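Local structure of N-alpha-acetyltransferase 35, NatC auxiliary subunit (Saccharomyces cerevisiae, 6YGA) at residues L247-F261 against T295-K308. The protein serves as the auxiliary subunit of the NatC N-terminal acetyltransferase complex, which acetylates the N-terminal methionine of L-A virus Gag protein. Sequence-based numbering, arbitrary orientation.
Sequences LDELIENANSVNGIF and TDYSGFITLANDVK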
ATOM      1  N   LEU B 247      17.449  -0.204 -22.029  1.00 56.39           N
ATOM      2  CA  LEU B 247      16.364   0.642 -21.545  1.00 55.89           C
ATOM      3  C   LEU B 247      15.979   1.687 -22.583  1.00 59.92           C
ATOM      4  O   LEU B 247      14.795   2.009 -22.735  1.00 60.57           O
ATOM      5  CB  LEU B 247      16.760   1.312 -20.231  1.00 51.97           C
ATOM      6  CG  LEU B 247      16.890   0.352 -19.051  1.00 49.65           C
ATOM      7  CD1 LEU B 247      17.558   1.031 -17.866  1.00 51.12           C
ATOM      8  CD2 LEU B 247      15.524  -0.191 -18.665  1.00 46.97           C
ATOM      9  N   ASP B 248      16.965   2.234 -23.300  1.00 63.42           N
ATOM     10  CA  ASP B 248      16.654   3.184 -24.365  1.00 67.07           C
ATOM     11  C   ASP B 248      15.965   2.489 -25.534  1.00 68.44           C
ATOM     12  O   ASP B 248      15.030   3.041 -26.124  1.00 69.12           O
ATOM     13  CB  ASP B 248      17.924   3.899 -24.837  1.00 71.17           C
ATOM     14  CG  ASP B 248      18.475   4.881 -23.807  1.00 74.21           C
ATOM     15  OD1 ASP B 248      17.689   5.440 -23.012  1.00 74.27           O
ATOM     16  OD2 ASP B 248      19.705   5.107 -23.805  1.00 76.02           O
ATOM     17  N   GLU B 249      16.411   1.278 -25.883  1.00 69.86           N
ATOM     18  CA  GLU B 249      15.745   0.524 -26.943  1.00 72.84           C
ATOM     19  C   GLU B 249      14.304   0.208 -26.569  1.00 70.07           C
ATOM     20  O   GLU B 249      13.413   0.227 -27.426  1.00 71.63           O
ATOM     21  CB  GLU B 249      16.507  -0.769 -27.236  1.00 76.78           C
ATOM     22  CG  GLU B 249      17.927  -0.569 -27.721  1.00 83.43           C
ATOM     23  CD  GLU B 249      18.667  -1.878 -27.884  1.00 87.71           C
ATOM     24  OE1 GLU B 249      18.007  -2.906 -28.150  1.00 89.00           O
ATOM     25  OE2 GLU B 249      19.907  -1.883 -27.736  1.00 89.97           O
ATOM     26  N   LEU B 250      14.057  -0.088 -25.291  1.00 65.42           N
ATOM     27  CA  LEU B 250      12.696  -0.361 -24.845  1.00 62.21           C
ATOM     28  C   LEU B 250      11.800   0.852 -25.049  1.00 60.90           C
ATOM     29  O   LEU B 250      10.627   0.712 -25.417  1.00 61.97           O
ATOM     30  CB  LEU B 250      12.706  -0.788 -23.378  1.00 61.09           C
ATOM     31  CG  LEU B 250      11.349  -1.019 -22.711  1.00 60.05           C
ATOM     32  CD1 LEU B 250      10.555  -2.080 -23.457  1.00 60.57           C
ATOM     33  CD2 LEU B 250      11.532  -1.408 -21.252  1.00 56.93           C
ATOM     34  N   ILE B 251      12.337   2.051 -24.824  1.00 60.35           N
ATOM     35  CA  ILE B 251      11.561   3.272 -25.018  1.00 61.58           C
ATOM     36  C   ILE B 251      11.291   3.503 -26.502  1.00 67.40           C
ATOM     37  O   ILE B 251      10.163   3.816 -26.902  1.00 71.78           O
ATOM     38  CB  ILE B 251      12.286   4.471 -24.380  1.00 58.29           C
ATOM     39  CG1 ILE B 251      12.320   4.328 -22.858  1.00 55.95           C
ATOM     40  CG2 ILE B 251      11.625   5.780 -24.784  1.00 56.66           C
ATOM     41  CD1 ILE B 251      13.245   5.312 -22.162  1.00 53.80           C
ATOM     42  N   GLU B 252      12.322   3.353 -27.338  1.00 68.74           N
ATOM     43  CA  GLU B 252      12.160   3.582 -28.772  1.00 73.40           C
ATOM     44  C   GLU B 252      11.130   2.633 -29.368  1.00 71.05           C
ATOM     45  O   GLU B 252      10.244   3.052 -30.122  1.00 72.92           O
ATOM     46  CB  GLU B 252      13.504   3.422 -29.484  1.00 80.80           C
ATOM     47  CG  GLU B 252      14.581   4.378 -29.008  1.00 87.36           C
ATOM     48  CD  GLU B 252      15.964   3.965 -29.469  1.00 92.93           C
ATOM     49  OE1 GLU B 252      16.082   2.893 -30.101  1.00 96.05           O
ATOM     50  OE2 GLU B 252      16.931   4.707 -29.196  1.00 94.71           O
ATOM     51  N   ASN B 253      11.229   1.345 -29.036  1.00 68.60           N
ATOM     52  CA  ASN B 253      10.319   0.363 -29.614  1.00 70.75           C
ATOM     53  C   ASN B 253       8.899   0.549 -29.098  1.00 68.35           C
ATOM     54  O   ASN B 253       7.934   0.351 -29.845  1.00 68.98           O
ATOM     55  CB  ASN B 253      10.821  -1.049 -29.328  1.00 72.11           C
ATOM     56  CG  ASN B 253      12.078  -1.382 -30.100  1.00 75.21           C
ATOM     57  OD1 ASN B 253      12.979  -0.553 -30.227  1.00 75.66           O
ATOM     58  ND2 ASN B 253      12.137  -2.588 -30.641  1.00 77.46           N
ATOM     59  N   ALA B 254       8.747   0.931 -27.828  1.00 65.03           N
ATOM     60  CA  ALA B 254       7.414   1.205 -27.306  1.00 63.43           C
ATOM     61  C   ALA B 254       6.791   2.411 -28.000  1.00 66.20           C
ATOM     62  O   ALA B 254       5.584   2.431 -28.261  1.00 69.78           O
ATOM     63  CB  ALA B 254       7.470   1.419 -25.794  1.00 59.58           C
ATOM     64  N   ASN B 255       7.605   3.423 -28.316  1.00 66.52           N
ATOM     65  CA  ASN B 255       7.091   4.591 -29.027  1.00 69.52           C
ATOM     66  C   ASN B 255       6.684   4.240 -30.453  1.00 70.73           C
ATOM     67  O   ASN B 255       5.670   4.740 -30.954  1.00 70.45           O
ATOM     68  CB  ASN B 255       8.132   5.711 -29.030  1.00 73.41           C
ATOM     69  CG  ASN B 255       8.038   6.601 -27.805  1.00 76.86           C
ATOM     70  OD1 ASN B 255       6.945   6.907 -27.328  1.00 80.42           O
ATOM     71  ND2 ASN B 255       9.186   7.025 -27.291  1.00 77.14           N
ATOM     72  N   SER B 256       7.464   3.388 -31.125  1.00 71.16           N
ATOM     73  CA  SER B 256       7.133   3.016 -32.497  1.00 75.01           C
ATOM     74  C   SER B 256       5.833   2.223 -32.552  1.00 74.87           C
ATOM     75  O   SER B 256       5.025   2.407 -33.470  1.00 76.41           O
ATOM     76  CB  SER B 256       8.280   2.217 -33.115  1.00 75.93           C
ATOM     77  OG  SER B 256       9.486   2.960 -33.098  1.00 75.67           O
ATOM     78  N   VAL B 257       5.610   1.345 -31.572  1.00 72.46           N
ATOM     79  CA  VAL B 257       4.387   0.548 -31.547  1.00 72.66           C
ATOM     80  C   VAL B 257       3.172   1.438 -31.318  1.00 72.79           C
ATOM     81  O   VAL B 257       2.108   1.222 -31.909  1.00 74.22           O
ATOM     82  CB  VAL B 257       4.497  -0.559 -30.482  1.00 72.46           C
ATOM     83  CG1 VAL B 257       3.179  -1.295 -30.330  1.00 72.50           C
ATOM     84  CG2 VAL B 257       5.594  -1.535 -30.855  1.00 74.65           C
ATOM     85  N   ASN B 258       3.313   2.465 -30.474  1.00 70.93           N
ATOM     86  CA  ASN B 258       2.180   3.342 -30.185  1.00 71.10           C
ATOM     87  C   ASN B 258       1.677   4.042 -31.444  1.00 72.34           C
ATOM     88  O   ASN B 258       0.465   4.201 -31.632  1.00 71.75           O
ATOM     89  CB  ASN B 258       2.561   4.363 -29.113  1.00 71.66           C
ATOM     90  CG  ASN B 258       2.626   3.752 -27.722  1.00 71.47           C
ATOM     91  OD1 ASN B 258       1.993   2.729 -27.451  1.00 71.05           O
ATOM     92  ND2 ASN B 258       3.389   4.379 -26.833  1.00 71.05           N
ATOM     93  N   GLY B 259       2.589   4.468 -32.321  1.00 75.99           N
ATOM     94  CA  GLY B 259       2.169   5.037 -33.591  1.00 81.34           C
ATOM     95  C   GLY B 259       1.567   4.023 -34.538  1.00 81.74           C
ATOM     96  O   GLY B 259       0.837   4.401 -35.461  1.00 84.64           O
ATOM     97  N   ILE B 260       1.856   2.739 -34.324  1.00 79.53           N
ATOM     98  CA  ILE B 260       1.327   1.689 -35.185  1.00 80.41           C
ATOM     99  C   ILE B 260      -0.083   1.290 -34.757  1.00 80.91           C
ATOM    100  O   ILE B 260      -0.906   0.921 -35.601  1.00 82.60           O
ATOM    101  CB  ILE B 260       2.287   0.484 -35.189  1.00 78.86           C
ATOM    102  CG1 ILE B 260       3.621   0.852 -35.845  1.00 81.01           C
ATOM    103  CG2 ILE B 260       1.686  -0.690 -35.920  1.00 79.01           C
ATOM    104  CD1 ILE B 260       4.567  -0.329 -35.991  1.00 80.68           C
ATOM    105  N   PHE B 261      -0.386   1.379 -33.459  1.00 81.41           N
ATOM    106  CA  PHE B 261      -1.689   0.965 -32.934  1.00 84.32           C
ATOM    107  C   PHE B 261      -2.884   1.535 -33.691  1.00 86.95           C
ATOM    108  O   PHE B 261      -3.775   0.753 -34.058  1.00 87.40           O
ATOM    109  CB  PHE B 261      -1.791   1.329 -31.447  1.00 84.62           C
ATOM    110  CG  PHE B 261      -1.311   0.255 -30.524  1.00 85.47           C
ATOM    111  CD1 PHE B 261      -1.905  -0.996 -30.530  1.00 87.20           C
ATOM    112  CD2 PHE B 261      -0.277   0.498 -29.638  1.00 84.87           C
ATOM    113  CE1 PHE B 261      -1.468  -1.990 -29.677  1.00 86.37           C
ATOM    114  CE2 PHE B 261       0.163  -0.491 -28.779  1.00 84.41           C
ATOM    115  CZ  PHE B 261      -0.433  -1.738 -28.799  1.00 85.02           C
ATOM    116  N   THR B 295      -4.444   0.250 -23.563  1.00 67.54           N
ATOM    117  CA  THR B 295      -4.622   0.371 -25.004  1.00 71.85           C
ATOM    118  C   THR B 295      -3.323   0.638 -25.754  1.00 71.64           C
ATOM    119  O   THR B 295      -3.305   0.523 -26.984  1.00 73.43           O
ATOM    120  CB  THR B 295      -5.630   1.482 -25.331  1.00 75.91           C
ATOM    121  OG1 THR B 295      -5.068   2.757 -24.994  1.00 77.74           O
ATOM    122  CG2 THR B 295      -6.922   1.282 -24.548  1.00 76.96           C
ATOM    123  N   ASP B 296      -2.241   0.987 -25.056  1.00 69.90           N
ATOM    124  CA  ASP B 296      -0.973   1.298 -25.704  1.00 69.42           C
ATOM    125  C   ASP B 296       0.173   0.704 -24.893  1.00 64.64           C
ATOM    126  O   ASP B 296      -0.032   0.068 -23.854  1.00 60.37           O
ATOM    127  CB  ASP B 296      -0.804   2.813 -25.897  1.00 72.48           C
ATOM    128  CG  ASP B 296      -0.806   3.590 -24.584  1.00 73.39           C
ATOM    129  OD1 ASP B 296      -0.725   2.982 -23.497  1.00 71.92           O
ATOM    130  OD2 ASP B 296      -0.890   4.835 -24.650  1.00 75.48           O
ATOM    131  N   TYR B 297       1.397   0.928 -25.373  1.00 65.54           N
ATOM    132  CA  TYR B 297       2.602   0.456 -24.707  1.00 64.09           C
ATOM    133  C   TYR B 297       3.278   1.542 -23.878  1.00 63.35           C
ATOM    134  O   TYR B 297       4.467   1.416 -23.563  1.00 62.15           O
ATOM    135  CB  TYR B 297       3.597  -0.102 -25.726  1.00 65.88           C
ATOM    136  CG  TYR B 297       3.262  -1.471 -26.274  1.00 68.92           C
ATOM    137  CD1 TYR B 297       1.987  -2.009 -26.151  1.00 70.12           C
ATOM    138  CD2 TYR B 297       4.233  -2.231 -26.908  1.00 70.81           C
ATOM    139  CE1 TYR B 297       1.692  -3.262 -26.655  1.00 71.63           C
ATOM    140  CE2 TYR B 297       3.950  -3.479 -27.413  1.00 72.70           C
ATOM    141  CZ  TYR B 297       2.680  -3.992 -27.285  1.00 72.45           C
ATOM    142  OH  TYR B 297       2.407  -5.240 -27.792  1.00 71.94           O
ATOM    143  N   SER B 298       2.553   2.606 -23.523  1.00 63.83           N
ATOM    144  CA  SER B 298       3.151   3.689 -22.748  1.00 64.26           C
ATOM    145  C   SER B 298       3.641   3.229 -21.381  1.00 62.73           C
ATOM    146  O   SER B 298       4.532   3.866 -20.807  1.00 63.06           O
ATOM    147  CB  SER B 298       2.153   4.836 -22.581  1.00 64.99           C
ATOM    148  OG  SER B 298       2.015   5.573 -23.783  1.00 67.25           O
ATOM    149  N   GLY B 299       3.086   2.139 -20.847  1.00 59.91           N
ATOM    150  CA  GLY B 299       3.543   1.642 -19.561  1.00 59.17           C
ATOM    151  C   GLY B 299       4.983   1.175 -19.579  1.00 59.33           C
ATOM    152  O   GLY B 299       5.680   1.254 -18.561  1.00 59.54           O
ATOM    153  N   PHE B 300       5.452   0.680 -20.727  1.00 58.97           N
ATOM    154  CA  PHE B 300       6.851   0.282 -20.843  1.00 57.19           C
ATOM    155  C   PHE B 300       7.773   1.491 -20.748  1.00 54.93           C
ATOM    156  O   PHE B 300       8.886   1.393 -20.217  1.00 52.65           O
ATOM    157  CB  PHE B 300       7.079  -0.467 -22.158  1.00 58.43           C
ATOM    158  CG  PHE B 300       6.498  -1.853 -22.179  1.00 57.34           C
ATOM    159  CD1 PHE B 300       6.741  -2.739 -21.140  1.00 54.17           C
ATOM    160  CD2 PHE B 300       5.708  -2.269 -23.236  1.00 58.32           C
ATOM    161  CE1 PHE B 300       6.209  -4.018 -21.160  1.00 53.36           C
ATOM    162  CE2 PHE B 300       5.172  -3.546 -23.261  1.00 57.73           C
ATOM    163  CZ  PHE B 300       5.422  -4.420 -22.221  1.00 54.29           C
ATOM    164  N   ILE B 301       7.324   2.640 -21.257  1.00 55.84           N
ATOM    165  CA  ILE B 301       8.119   3.862 -21.168  1.00 55.99           C
ATOM    166  C   ILE B 301       8.273   4.285 -19.713  1.00 54.67           C
ATOM    167  O   ILE B 301       9.372   4.630 -19.259  1.00 53.74           O
ATOM    168  CB  ILE B 301       7.482   4.977 -22.016  1.00 58.04           C
ATOM    169  CG1 ILE B 301       7.365   4.542 -23.480  1.00 61.21           C
ATOM    170  CG2 ILE B 301       8.288   6.261 -21.907  1.00 57.67           C
ATOM    171  CD1 ILE B 301       6.668   5.556 -24.371  1.00 62.43           C
ATOM    172  N   THR B 302       7.169   4.266 -18.960  1.00 53.69           N
ATOM    173  CA  THR B 302       7.230   4.588 -17.537  1.00 51.71           C
ATOM    174  C   THR B 302       8.158   3.631 -16.800  1.00 50.82           C
ATOM    175  O   THR B 302       8.943   4.052 -15.942  1.00 49.41           O
ATOM    176  CB  THR B 302       5.824   4.549 -16.933  1.00 49.67           C
ATOM    177  OG1 THR B 302       4.985   5.492 -17.612  1.00 54.04           O
ATOM    178  CG2 THR B 302       5.865   4.897 -15.454  1.00 44.79           C
ATOM    179  N   LEU B 303       8.092   2.340 -17.133  1.00 50.84           N
ATOM    180  CA  LEU B 303       8.969   1.366 -16.494  1.00 48.69           C
ATOM    181  C   LEU B 303      10.431   1.648 -16.807  1.00 47.13           C
ATOM    182  O   LEU B 303      11.289   1.581 -15.919  1.00 45.69           O
ATOM    183  CB  LEU B 303       8.592  -0.046 -16.940  1.00 47.63           C
ATOM    184  CG  LEU B 303       9.611  -1.137 -16.617  1.00 47.24           C
ATOM    185  CD1 LEU B 303       9.712  -1.357 -15.116  1.00 47.08           C
ATOM    186  CD2 LEU B 303       9.246  -2.424 -17.336  1.00 45.52           C
ATOM    187  N   ALA B 304      10.736   1.971 -18.065  1.00 46.95           N
ATOM    188  CA  ALA B 304      12.129   2.163 -18.457  1.00 47.72           C
ATOM    189  C   ALA B 304      12.728   3.406 -17.809  1.00 47.20           C
ATOM    190  O   ALA B 304      13.870   3.373 -17.340  1.00 47.74           O
ATOM    191  CB  ALA B 304      12.238   2.243 -19.978  1.00 49.70           C
ATOM    192  N   ASN B 305      11.978   4.511 -17.774  1.00 46.74           N
ATOM    193  CA  ASN B 305      12.515   5.735 -17.186  1.00 47.33           C
ATOM    194  C   ASN B 305      12.674   5.604 -15.677  1.00 48.28           C
ATOM    195  O   ASN B 305      13.622   6.149 -15.101  1.00 49.78           O
ATOM    196  CB  ASN B 305      11.624   6.928 -17.529  1.00 46.37           C
ATOM    197  CG  ASN B 305      11.749   7.352 -18.976  1.00 47.76           C
ATOM    198  OD1 ASN B 305      10.750   7.504 -19.679  1.00 48.76           O
ATOM    199  ND2 ASN B 305      12.983   7.540 -19.434  1.00 47.26           N
ATOM    200  N   ASP B 306      11.759   4.890 -15.019  1.00 46.96           N
ATOM    201  CA  ASP B 306      11.867   4.711 -13.575  1.00 46.51           C
ATOM    202  C   ASP B 306      13.097   3.889 -13.210  1.00 45.78           C
ATOM    203  O   ASP B 306      13.791   4.197 -12.233  1.00 42.84           O
ATOM    204  CB  ASP B 306      10.594   4.056 -13.035  1.00 47.11           C
ATOM    205  CG  ASP B 306       9.403   4.997 -13.053  1.00 48.73           C
ATOM    206  OD1 ASP B 306       9.566   6.152 -13.501  1.00 49.34           O
ATOM    207  OD2 ASP B 306       8.306   4.588 -12.618  1.00 49.34           O
ATOM    208  N   VAL B 307      13.386   2.843 -13.987  1.00 46.19           N
ATOM    209  CA  VAL B 307      14.587   2.051 -13.748  1.00 46.41           C
ATOM    210  C   VAL B 307      15.836   2.872 -14.051  1.00 49.41           C
ATOM    211  O   VAL B 307      16.835   2.794 -13.328  1.00 52.01           O
ATOM    212  CB  VAL B 307      14.540   0.752 -14.573  1.00 44.91           C
ATOM    213  CG1 VAL B 307      15.881   0.031 -14.526  1.00 43.64           C
ATOM    214  CG2 VAL B 307      13.430  -0.160 -14.064  1.00 42.99           C
ATOM    215  N   LYS B 308      15.795   3.680 -15.116  1.00 49.38           N
ATOM    216  CA  LYS B 308      16.922   4.558 -15.423  1.00 50.53           C
ATOM    217  C   LYS B 308      17.213   5.506 -14.267  1.00 51.08           C
ATOM    218  O   LYS B 308      18.376   5.806 -13.978  1.00 54.45           O
ATOM    219  CB  LYS B 308      16.648   5.346 -16.705  1.00 51.51           C
ATOM    220  CG  LYS B 308      16.752   4.518 -17.976  1.00 53.10           C
ATOM    221  CD  LYS B 308      16.406   5.335 -19.211  1.00 56.19           C
ATOM    222  CE  LYS B 308      17.412   6.450 -19.435  1.00 60.67           C
ATOM    223  NZ  LYS B 308      17.099   7.250 -20.654  1.00 63.26           N
TER
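Helices 247-260 and 298-308 run antiparallel, their axes 8.6 Å apart at closest approach and 163° between their directions, so that Leu-247 lies across from Ala-304 and Ala-254 across from Tyr-297. This is a close antiparallel helix pair within the mostly helical chain, with helices 215-231, 85-104 and 337-347 packed around it. Two alanines let the backbones come near. Ala-304 CB sits 3.6 Å from Ile-251 CG1 and is also touched by Leu-250 CD2, while Ala-254 CB fits among Phe-300 CB, Ile-301 CG1 and the carbonyl oxygen of Tyr-297. Toward the C-terminal end of 298-308, the Leu-247 and Lys-308 side chains run alongside one another, pointing opposite ways, Leu-247 CD1 lying 3.6 Å from Lys-308 CG. Lys-308 bends at chi3 and brings NZ to 3.0 Å from Asp-248 OD1, a salt bridge in which NZ comes at OD1 almost in line with its C-O bond.

At the other end, Val-257 CG1, anti to its own backbone nitrogen (chi1 173°), lies over one face of the Tyr-297 ring, 3.8 Å from its centroid, in a CH-pi contact. Phe-261 turns its edge toward the Tyr-297 ring in an offset edge-to-face pair, planes 72° apart, and Thr-295 O stands over the centre of one Phe-261 face. Beyond the pair, Tyr-297 OH is hydrogen-bonded to Asp-94 OD1 of helix 85-104. Just ahead of helix 298-308, Tyr-297 N donates a hydrogen bond to Asn-258 OD1, 2.8 Å away, in the carbonyl plane and on a lone pair.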